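Local coordinates for peptidase C51 domain-containing protein (PDB 3L9A) that is of unknown function, being the C-terminal domain of a phage-associated protein that probably cleaves cell-wall peptidoglycan through a CHAP domain, at residues D10-T15 and I59-K64. Numbering follows the deposited sequence. Where two conformers were deposited one is given.
Sequences DFFVIT and IEYVEK
F12 and Y61 meet where an edge strand of the mixed sheet, residues 61-66, runs in the same direction as strand 11-15 but splayed from it, and is weakly bonded. F12 N donates to E60 O at 2.9 Å, and F12 O accepts V62 N at 3.0 Å. The next bond goes to E63, not V62: I14 N reaches E63 O at 2.9 Å. One extra residue thus enters the edge strand, and V62 O bonds instead to Q54 of a second subunit. Ahead of the strands a water joins D10 O to E60 N.

On one side of the sheet the rings of F12 and Y61 form an offset stack, centroids 4.7 Å apart and planes at 29°. F12 CD2 sits over one face of the Y61 ring, near its rim. F12 and Y61 point to the same face, and in both CG is anti to the carbonyl carbon (chi1 -74° and -66°), so the rings run side by side. I59 crosses F12 and puts CD1 over a face of that ring, a CH-pi contact 4.0 Å from the centroid. Y61 OH is held by E49 and K53 of helix 46-55, which also packs on F12 and I59. Farther along, I14 CD1 touches Y61 CD1 and lies along the K64 chain.

F11 and V13 take the other side. V62 CG2 lies 3.4 Å from F11 CD1 and 4.0 Å from V13 CG1. Helix 68-78 packs there. Together these layers make an alpha/beta fold, a mixed sheet with helices on both faces and an irregular parallel edge strand.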
ATOM      1  N   ASP A  10      -7.998   1.102   1.951  1.00  8.12           N
ATOM      2  CA  ASP A  10      -8.777   2.107   2.656  1.00  6.97           C
ATOM      3  C   ASP A  10     -10.200   1.582   2.898  1.00  6.52           C
ATOM      4  O   ASP A  10     -10.695   0.736   2.151  1.00  7.02           O
ATOM      5  CB  ASP A  10      -8.851   3.384   1.821  1.00  6.77           C
ATOM      6  CG  ASP A  10      -7.496   4.027   1.570  1.00  6.87           C
ATOM      7  OD1 ASP A  10      -6.519   3.753   2.307  1.00  7.41           O
ATOM      8  OD2 ASP A  10      -7.425   4.843   0.624  1.00  7.82           O
ATOM      9  N   PHE A  11     -10.860   2.095   3.928  1.00  5.90           N
ATOM     10  CA  PHE A  11     -12.243   1.712   4.210  1.00  5.75           C
ATOM     11  C   PHE A  11     -12.958   2.841   4.922  1.00  5.41           C
ATOM     12  O   PHE A  11     -12.318   3.748   5.462  1.00  5.93           O
ATOM     13  CB  PHE A  11     -12.329   0.402   5.013  1.00  5.93           C
ATOM     14  CG  PHE A  11     -11.607   0.420   6.351  1.00  5.89           C
ATOM     15  CD1 PHE A  11     -12.272   0.783   7.515  1.00  6.75           C
ATOM     16  CD2 PHE A  11     -10.286   0.007   6.452  1.00  8.02           C
ATOM     17  CE1 PHE A  11     -11.629   0.742   8.757  1.00  6.88           C
ATOM     18  CE2 PHE A  11      -9.629  -0.014   7.694  1.00  8.93           C
ATOM     19  CZ  PHE A  11     -10.311   0.342   8.839  1.00  7.60           C
ATOM     20  N   PHE A  12     -14.287   2.784   4.919  1.00  5.25           N
ATOM     21  CA  PHE A  12     -15.093   3.724   5.690  1.00  5.09           C
ATOM     22  C   PHE A  12     -15.647   3.069   6.951  1.00  5.11           C
ATOM     23  O   PHE A  12     -15.978   1.872   6.958  1.00  5.29           O
ATOM     24  CB  PHE A  12     -16.326   4.160   4.895  1.00  5.51           C
ATOM     25  CG  PHE A  12     -16.073   5.126   3.763  1.00  5.34           C
ATOM     26  CD1 PHE A  12     -15.439   6.353   3.973  1.00  5.50           C
ATOM     27  CD2 PHE A  12     -16.567   4.839   2.496  1.00  5.91           C
ATOM     28  CE1 PHE A  12     -15.279   7.259   2.913  1.00  6.47           C
ATOM     29  CE2 PHE A  12     -16.411   5.738   1.444  1.00  6.38           C
ATOM     30  CZ  PHE A  12     -15.770   6.944   1.654  1.00  6.27           C
ATOM     31  N   VAL A  13     -15.795   3.878   7.995  1.00  5.05           N
ATOM     32  CA  VAL A  13     -16.663   3.540   9.122  1.00  5.61           C
ATOM     33  C   VAL A  13     -17.597   4.724   9.350  1.00  5.62           C
ATOM     34  O   VAL A  13     -17.336   5.829   8.867  1.00  6.37           O
ATOM     35  CB  VAL A  13     -15.883   3.188  10.428  1.00  5.71           C
ATOM     36  CG1 VAL A  13     -14.968   1.992  10.211  1.00  6.69           C
ATOM     37  CG2 VAL A  13     -15.106   4.372  10.960  1.00  6.87           C
ATOM     38  N   ILE A  14     -18.681   4.482  10.085  1.00  5.30           N
ATOM     39  CA  ILE A  14     -19.644   5.532  10.424  1.00  5.94           C
ATOM     40  C   ILE A  14     -19.832   5.499  11.928  1.00  5.58           C
ATOM     41  O   ILE A  14     -20.087   4.442  12.492  1.00  6.00           O
ATOM     42  CB  ILE A  14     -21.004   5.348   9.710  1.00  6.02           C
ATOM     43  CG1 ILE A  14     -20.809   5.129   8.209  1.00  6.96           C
ATOM     44  CG2 ILE A  14     -21.903   6.552   9.973  1.00  7.27           C
ATOM     45  CD1 ILE A  14     -22.099   5.016   7.421  1.00  8.50           C
ATOM     46  N   THR A  15     -19.698   6.645  12.590  1.00  5.69           N
ATOM     47  CA  THR A  15     -19.808   6.653  14.057  1.00  5.92           C
ATOM     48  C   THR A  15     -21.227   6.330  14.513  1.00  6.58           C
ATOM     49  O   THR A  15     -22.210   6.781  13.905  1.00  6.70           O
ATOM     50  CB  THR A  15     -19.375   7.983  14.656  1.00  5.91           C
ATOM     51  OG1 THR A  15     -20.266   8.998  14.194  1.00  6.30           O
ATOM     52  CG2 THR A  15     -17.925   8.312  14.276  1.00  6.77           C
ATOM     53  N   ILE A  59     -14.472   0.664  -2.390  1.00  8.36           N
ATOM     54  CA  ILE A  59     -14.310   0.908  -0.956  1.00  7.66           C
ATOM     55  C   ILE A  59     -15.549   0.416  -0.200  1.00  7.43           C
ATOM     56  O   ILE A  59     -16.684   0.564  -0.671  1.00  8.43           O
ATOM     57  CB  ILE A  59     -14.002   2.396  -0.668  1.00  6.98           C
ATOM     58  CG1 ILE A  59     -13.522   2.550   0.783  1.00  6.98           C
ATOM     59  CG2 ILE A  59     -15.197   3.312  -1.004  1.00  7.94           C
ATOM     60  CD1 ILE A  59     -12.966   3.927   1.121  1.00  7.36           C
ATOM     61  N   GLU A  60     -15.316  -0.174   0.967  1.00  7.51           N
ATOM     62  CA  GLU A  60     -16.395  -0.731   1.785  1.00  7.48           C
ATOM     63  C   GLU A  60     -16.677   0.092   3.036  1.00  6.64           C
ATOM     64  O   GLU A  60     -15.761   0.658   3.631  1.00  6.72           O
ATOM     65  CB  GLU A  60     -16.023  -2.150   2.219  1.00  8.99           C
ATOM     66  CG  GLU A  60     -15.958  -3.162   1.092  1.00 12.36           C
ATOM     67  CD  GLU A  60     -15.740  -4.560   1.620  0.70 15.22           C
ATOM     68  OE1 GLU A  60     -14.585  -4.892   1.965  0.50 15.92           O
ATOM     69  OE2 GLU A  60     -16.729  -5.311   1.709  0.50 16.44           O
ATOM     70  N   TYR A  61     -17.950   0.132   3.433  1.00  6.71           N
ATOM     71  CA  TYR A  61     -18.347   0.633   4.746  1.00  6.55           C
ATOM     72  C   TYR A  61     -18.343  -0.566   5.676  1.00  6.75           C
ATOM     73  O   TYR A  61     -19.323  -1.315   5.753  1.00  8.31           O
ATOM     74  CB  TYR A  61     -19.742   1.258   4.698  1.00  7.03           C
ATOM     75  CG  TYR A  61     -19.835   2.509   3.856  1.00  6.29           C
ATOM     76  CD1 TYR A  61     -19.828   3.774   4.446  1.00  6.65           C
ATOM     77  CD2 TYR A  61     -19.946   2.429   2.465  1.00  7.32           C
ATOM     78  CE1 TYR A  61     -19.925   4.928   3.671  1.00  6.35           C
ATOM     79  CE2 TYR A  61     -20.035   3.576   1.683  1.00  7.74           C
ATOM     80  CZ  TYR A  61     -20.028   4.813   2.290  1.00  6.84           C
ATOM     81  OH  TYR A  61     -20.126   5.924   1.486  1.00  7.05           O
ATOM     82  N   VAL A  62     -17.235  -0.770   6.372  1.00  6.18           N
ATOM     83  CA  VAL A  62     -17.059  -2.046   7.075  1.00  6.70           C
ATOM     84  C   VAL A  62     -17.772  -2.068   8.423  1.00  5.92           C
ATOM     85  O   VAL A  62     -17.983  -3.141   8.986  1.00  6.36           O
ATOM     86  CB  VAL A  62     -15.573  -2.401   7.267  1.00  7.41           C
ATOM     87  CG1 VAL A  62     -14.885  -2.568   5.918  1.00  9.08           C
ATOM     88  CG2 VAL A  62     -14.864  -1.356   8.108  1.00  8.23           C
ATOM     89  N   GLU A  63     -18.102  -0.886   8.953  1.00  5.54           N
ATOM     90  CA  GLU A  63     -18.826  -0.782  10.205  1.00  5.84           C
ATOM     91  C   GLU A  63     -19.615   0.513  10.172  1.00  5.62           C
ATOM     92  O   GLU A  63     -19.030   1.598  10.155  1.00  5.81           O
ATOM     93  CB  GLU A  63     -17.865  -0.796  11.403  1.00  6.11           C
ATOM     94  CG  GLU A  63     -18.535  -0.635  12.759  1.00  6.39           C
ATOM     95  CD  GLU A  63     -19.624  -1.656  12.986  1.00  6.37           C
ATOM     96  OE1 GLU A  63     -20.814  -1.286  12.903  1.00  7.14           O
ATOM     97  OE2 GLU A  63     -19.289  -2.836  13.235  1.00  6.70           O
ATOM     98  N   LYS A  64     -20.941   0.400  10.209  0.50  5.77           N
ATOM     99  CA  LYS A  64     -21.797   1.583  10.198  0.50  5.98           C
ATOM    100  C   LYS A  64     -22.303   1.978  11.592  0.50  6.04           C
ATOM    101  O   LYS A  64     -23.080   2.928  11.725  0.50  6.32           O
ATOM    102  CB  LYS A  64     -22.940   1.427   9.179  0.50  6.82           C
ATOM    103  CG  LYS A  64     -22.435   1.285   7.732  0.50  7.62           C
ATOM    104  CD  LYS A  64     -23.549   1.389   6.688  0.50 10.34           C
ATOM    105  CE  LYS A  64     -24.347   0.104   6.566  0.50 11.84           C
ATOM    106  NZ  LYS A  64     -25.346   0.221   5.461  0.50 13.14           N
TER
HETATM  107  O   HOH W   1     -12.711  -1.103   1.778  1.00  9.28           O